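Local coordinates for SusD superfamily protein (Bacteroides fragilis NCTC 9343, PDB 3NQP) that probably binds glycans at the outer membrane as a member of the SusD family, at residues A[456-470]-A[481-493]. Residues are numbered along the deposited sequence; the frame is centred on the assembly and turned at random.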
# COMPACT_ATOMS: atom_id res chain seq x y z
N LEU A 456 -5.83 -6.03 -7.97
CA LEU A 456 -6.08 -7.27 -8.70
C LEU A 456 -7.15 -8.12 -8.06
O LEU A 456 -7.93 -8.78 -8.77
CB LEU A 456 -4.81 -8.11 -8.85
CG LEU A 456 -3.73 -7.46 -9.74
CD1 LEU A 456 -2.39 -8.24 -9.49
CD2 LEU A 456 -4.12 -7.49 -11.24
N ARG A 457 -7.21 -8.13 -6.73
CA ARG A 457 -8.28 -8.85 -6.03
C ARG A 457 -9.64 -8.18 -6.23
O ARG A 457 -10.66 -8.85 -6.33
CB ARG A 457 -8.02 -8.87 -4.50
CG ARG A 457 -6.89 -9.79 -4.04
CD ARG A 457 -7.24 -11.24 -3.90
NE ARG A 457 -8.54 -11.50 -3.24
CZ ARG A 457 -8.79 -11.43 -1.95
NH1 ARG A 457 -7.86 -11.10 -1.10
NH2 ARG A 457 -10.00 -11.69 -1.50
N ARG A 458 -9.65 -6.85 -6.33
CA ARG A 458 -10.85 -6.06 -6.17
C ARG A 458 -11.48 -5.65 -7.47
O ARG A 458 -12.69 -5.75 -7.63
CB ARG A 458 -10.54 -4.82 -5.34
CG ARG A 458 -11.76 -4.01 -4.83
CD ARG A 458 -11.33 -2.64 -4.28
NE ARG A 458 -10.67 -1.86 -5.30
CZ ARG A 458 -9.35 -1.65 -5.40
NH1 ARG A 458 -8.46 -2.12 -4.50
NH2 ARG A 458 -8.90 -0.99 -6.44
N MSE A 459 -10.65 -5.21 -8.41
CA MSE A 459 -11.16 -4.74 -9.69
C MSE A 459 -11.59 -5.95 -10.53
O MSE A 459 -11.08 -7.07 -10.38
CB MSE A 459 -10.13 -3.86 -10.42
CG MSE A 459 -9.71 -2.67 -9.57
SE MSE A 459 -8.55 -1.45 -10.45
CE MSE A 459 -9.88 -0.36 -11.31
N THR A 460 -12.57 -5.70 -11.38
CA THR A 460 -13.22 -6.74 -12.17
C THR A 460 -13.22 -6.39 -13.66
O THR A 460 -13.18 -5.20 -14.04
CB THR A 460 -14.68 -6.94 -11.71
OG1 THR A 460 -15.43 -5.72 -11.85
CG2 THR A 460 -14.77 -7.42 -10.22
N LEU A 461 -13.30 -7.40 -14.52
CA LEU A 461 -13.13 -7.15 -15.93
C LEU A 461 -14.38 -6.44 -16.48
O LEU A 461 -14.29 -5.63 -17.39
CB LEU A 461 -12.86 -8.47 -16.65
CG LEU A 461 -12.41 -8.38 -18.11
CD1 LEU A 461 -10.94 -7.81 -18.14
CD2 LEU A 461 -12.58 -9.78 -18.77
N THR A 462 -15.54 -6.83 -15.93
CA THR A 462 -16.82 -6.25 -16.25
C THR A 462 -17.59 -6.02 -14.94
O THR A 462 -17.20 -6.54 -13.90
CB THR A 462 -17.66 -7.16 -17.16
OG1 THR A 462 -17.79 -8.45 -16.57
CG2 THR A 462 -17.02 -7.31 -18.53
N LYS A 463 -18.66 -5.20 -15.01
CA LYS A 463 -19.44 -4.89 -13.83
C LYS A 463 -19.98 -6.18 -13.33
O LYS A 463 -20.62 -6.89 -14.05
CB LYS A 463 -20.60 -3.95 -14.15
CG LYS A 463 -21.35 -3.48 -12.89
CD LYS A 463 -22.33 -2.38 -13.25
CE LYS A 463 -23.19 -2.00 -12.05
NZ LYS A 463 -24.26 -2.98 -11.82
N GLY A 464 -19.75 -6.48 -12.06
CA GLY A 464 -20.21 -7.73 -11.48
C GLY A 464 -19.44 -8.96 -11.93
O GLY A 464 -19.86 -10.06 -11.61
N GLY A 465 -18.32 -8.78 -12.67
CA GLY A 465 -17.66 -9.87 -13.33
C GLY A 465 -16.41 -10.41 -12.63
O GLY A 465 -16.25 -10.28 -11.42
N THR A 466 -15.48 -10.96 -13.42
CA THR A 466 -14.33 -11.70 -12.85
C THR A 466 -13.24 -10.79 -12.26
O THR A 466 -12.84 -9.82 -12.90
CB THR A 466 -13.69 -12.53 -13.96
OG1 THR A 466 -14.72 -13.22 -14.64
CG2 THR A 466 -12.68 -13.54 -13.40
N PRO A 467 -12.75 -11.11 -11.05
CA PRO A 467 -11.60 -10.36 -10.53
C PRO A 467 -10.44 -10.32 -11.51
O PRO A 467 -10.13 -11.33 -12.21
CB PRO A 467 -11.22 -11.13 -9.28
CG PRO A 467 -12.51 -11.69 -8.78
CD PRO A 467 -13.34 -12.01 -10.03
N LEU A 468 -9.79 -9.16 -11.58
CA LEU A 468 -8.73 -9.01 -12.57
C LEU A 468 -7.51 -9.93 -12.31
O LEU A 468 -6.76 -10.17 -13.23
CB LEU A 468 -8.28 -7.57 -12.70
CG LEU A 468 -9.21 -6.61 -13.44
CD1 LEU A 468 -8.53 -5.22 -13.56
CD2 LEU A 468 -9.73 -7.17 -14.83
N VAL A 469 -7.31 -10.40 -11.08
CA VAL A 469 -6.24 -11.35 -10.77
C VAL A 469 -6.39 -12.64 -11.63
O VAL A 469 -5.39 -13.29 -11.97
CB VAL A 469 -6.21 -11.72 -9.27
CG1 VAL A 469 -7.51 -12.46 -8.91
CG2 VAL A 469 -4.99 -12.55 -8.91
N PHE A 470 -7.62 -12.98 -12.02
CA PHE A 470 -7.89 -14.15 -12.89
C PHE A 470 -7.93 -13.90 -14.41
O PHE A 470 -8.16 -14.85 -15.20
CB PHE A 470 -9.24 -14.78 -12.51
CG PHE A 470 -9.32 -15.31 -11.08
CD1 PHE A 470 -8.37 -16.21 -10.59
CD2 PHE A 470 -10.41 -14.99 -10.27
CE1 PHE A 470 -8.49 -16.74 -9.28
CE2 PHE A 470 -10.54 -15.52 -8.97
CZ PHE A 470 -9.54 -16.38 -8.47
N PRO A 481 -3.17 -14.90 -17.08
CA PRO A 481 -3.64 -14.43 -15.78
C PRO A 481 -2.62 -14.71 -14.70
O PRO A 481 -1.90 -15.70 -14.80
CB PRO A 481 -4.90 -15.26 -15.53
CG PRO A 481 -4.87 -16.38 -16.48
CD PRO A 481 -3.99 -16.00 -17.62
N ILE A 482 -2.58 -13.86 -13.69
CA ILE A 482 -1.67 -14.06 -12.55
C ILE A 482 -2.06 -15.33 -11.78
O ILE A 482 -1.18 -16.09 -11.42
CB ILE A 482 -1.64 -12.80 -11.68
CG1 ILE A 482 -0.95 -11.70 -12.49
CG2 ILE A 482 -0.90 -13.01 -10.37
CD1 ILE A 482 -1.09 -10.29 -11.86
N LEU A 483 -3.35 -15.54 -11.50
CA LEU A 483 -3.90 -16.82 -11.03
C LEU A 483 -4.86 -17.46 -12.03
O LEU A 483 -5.64 -16.80 -12.69
CB LEU A 483 -4.65 -16.67 -9.69
CG LEU A 483 -3.85 -16.12 -8.49
CD1 LEU A 483 -4.73 -15.93 -7.25
CD2 LEU A 483 -2.62 -17.03 -8.21
N ASN A 484 -4.82 -18.78 -12.07
CA ASN A 484 -5.70 -19.60 -12.88
C ASN A 484 -6.92 -19.84 -12.02
O ASN A 484 -6.84 -20.52 -11.01
CB ASN A 484 -4.98 -20.91 -13.21
CG ASN A 484 -5.82 -21.87 -14.04
OD1 ASN A 484 -7.02 -22.00 -13.85
ND2 ASN A 484 -5.17 -22.56 -14.95
N LYS A 485 -8.06 -19.30 -12.44
CA LYS A 485 -9.27 -19.41 -11.66
C LYS A 485 -9.75 -20.86 -11.44
O LYS A 485 -10.43 -21.12 -10.47
CB LYS A 485 -10.37 -18.59 -12.30
CG LYS A 485 -11.62 -18.43 -11.42
CD LYS A 485 -12.57 -17.39 -12.00
CE LYS A 485 -13.66 -17.03 -11.00
NZ LYS A 485 -14.42 -18.25 -10.61
N SER A 486 -9.43 -21.78 -12.33
CA SER A 486 -9.99 -23.13 -12.20
C SER A 486 -9.17 -24.00 -11.22
O SER A 486 -9.73 -24.91 -10.62
CB SER A 486 -10.06 -23.83 -13.54
OG SER A 486 -8.74 -24.15 -13.95
N THR A 487 -7.89 -23.66 -11.01
CA THR A 487 -7.01 -24.44 -10.15
C THR A 487 -6.48 -23.66 -8.96
O THR A 487 -5.96 -24.29 -8.03
CB THR A 487 -5.80 -24.96 -10.94
OG1 THR A 487 -5.06 -23.85 -11.45
CG2 THR A 487 -6.23 -25.88 -12.13
N GLU A 488 -6.56 -22.31 -8.99
CA GLU A 488 -5.89 -21.45 -7.98
C GLU A 488 -6.82 -20.47 -7.27
O GLU A 488 -6.37 -19.57 -6.58
CB GLU A 488 -4.71 -20.70 -8.63
CG GLU A 488 -3.52 -21.58 -8.93
CD GLU A 488 -2.37 -20.86 -9.63
OE1 GLU A 488 -2.60 -20.11 -10.60
OE2 GLU A 488 -1.22 -21.07 -9.23
N ALA A 489 -8.12 -20.68 -7.36
CA ALA A 489 -9.11 -19.81 -6.68
C ALA A 489 -8.83 -19.67 -5.16
O ALA A 489 -9.02 -18.60 -4.55
CB ALA A 489 -10.57 -20.33 -6.94
N HIS A 490 -8.34 -20.75 -4.56
CA HIS A 490 -8.02 -20.76 -3.11
C HIS A 490 -6.84 -19.84 -2.79
O HIS A 490 -6.72 -19.38 -1.66
CB HIS A 490 -7.76 -22.19 -2.62
CG HIS A 490 -6.50 -22.79 -3.16
ND1 HIS A 490 -6.39 -23.28 -4.44
CD2 HIS A 490 -5.28 -22.98 -2.59
CE1 HIS A 490 -5.17 -23.76 -4.63
NE2 HIS A 490 -4.47 -23.59 -3.53
N LYS A 491 -6.00 -19.53 -3.78
CA LYS A 491 -4.83 -18.68 -3.54
C LYS A 491 -5.15 -17.17 -3.50
O LYS A 491 -4.22 -16.36 -3.34
CB LYS A 491 -3.75 -18.90 -4.60
CG LYS A 491 -3.07 -20.31 -4.59
CD LYS A 491 -1.92 -20.34 -5.59
CE LYS A 491 -1.23 -21.71 -5.67
NZ LYS A 491 -0.12 -21.61 -6.72
N LEU A 492 -6.43 -16.79 -3.62
CA LEU A 492 -6.82 -15.42 -3.33
C LEU A 492 -6.48 -15.06 -1.87
O LEU A 492 -6.13 -13.91 -1.58
CB LEU A 492 -8.31 -15.19 -3.59
CG LEU A 492 -8.88 -15.33 -5.01
CD1 LEU A 492 -10.42 -15.21 -4.95
CD2 LEU A 492 -8.25 -14.30 -5.96
N LEU A 493 -6.62 -16.07 -0.97
CA LEU A 493 -6.28 -15.97 0.44
C LEU A 493 -4.98 -16.71 0.72
O LEU A 493 -4.54 -17.52 -0.06
CB LEU A 493 -7.42 -16.46 1.35
CG LEU A 493 -8.79 -15.82 1.09
CD1 LEU A 493 -9.89 -16.45 1.98
CD2 LEU A 493 -8.76 -14.30 1.23
O HOH W 1 -4.88 -11.86 -0.30
O HOH W 2 -4.00 -11.26 -13.93
O HOH W 3 -8.19 -17.47 -14.63
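Phe470 is sandwiched between Lys485 and its own neighbour Val469. This contact joins the 3-10 turn at 468-470 to the chain at 481-493, mostly loop with a 3-10 segment at 489-492. Both belong to the C-terminal part of the SusD fold, in the long loop region between helix 452-458 and helix 498-503. The aliphatic chain of Lys485 crosses one ring face at about a right angle, a CH-pi contact. Lys485 CG sits 3.8 Å from the centroid of the Phe470 ring, only 7° off the normal. Val469 CG1 covers the opposite face. With CG anti to the backbone N (chi1 -170°), Lys485 runs extended across the ring before it bends at chi4 and its amine leads away.

The tight part lies beyond the ring. Leu492 CD2 touches both Phe470 CZ, at 3.5 Å, and Val469 CG1, at 3.6 Å. Val469 CG2 meets the isopropyl end of Leu483. Further along, the methyl ends of Leu456 CD1 and Ile482 CD1 press together at 3.4 Å, closer than usual van der Waals contact. One direct backbone bond ties the two chains: Leu483 N donates to Val469 O at 3.1 Å and is nearly straight (176°). A CA-H...O contact from Phe470 to Leu483 O runs beside it. A water accepts from Ile482 N and lies within reach of Leu468 O.

The outer side is looser and wetter. Lys485 is exposed, and Thr466 only grazes its chain. One water links Phe470 O, Leu483 O and Lys485 N.

Arg457, by contrast, is buried. Bent at chi2 and chi3, it lays one guanidinium face over the Leu492 carbonyl. Arg457 NH1 comes near Leu492 O, but at too poor an angle for a hydrogen bond. A local water bridges them instead, held weakly by Arg457 NH1 and donating to Leu492 O at 2.7 Å.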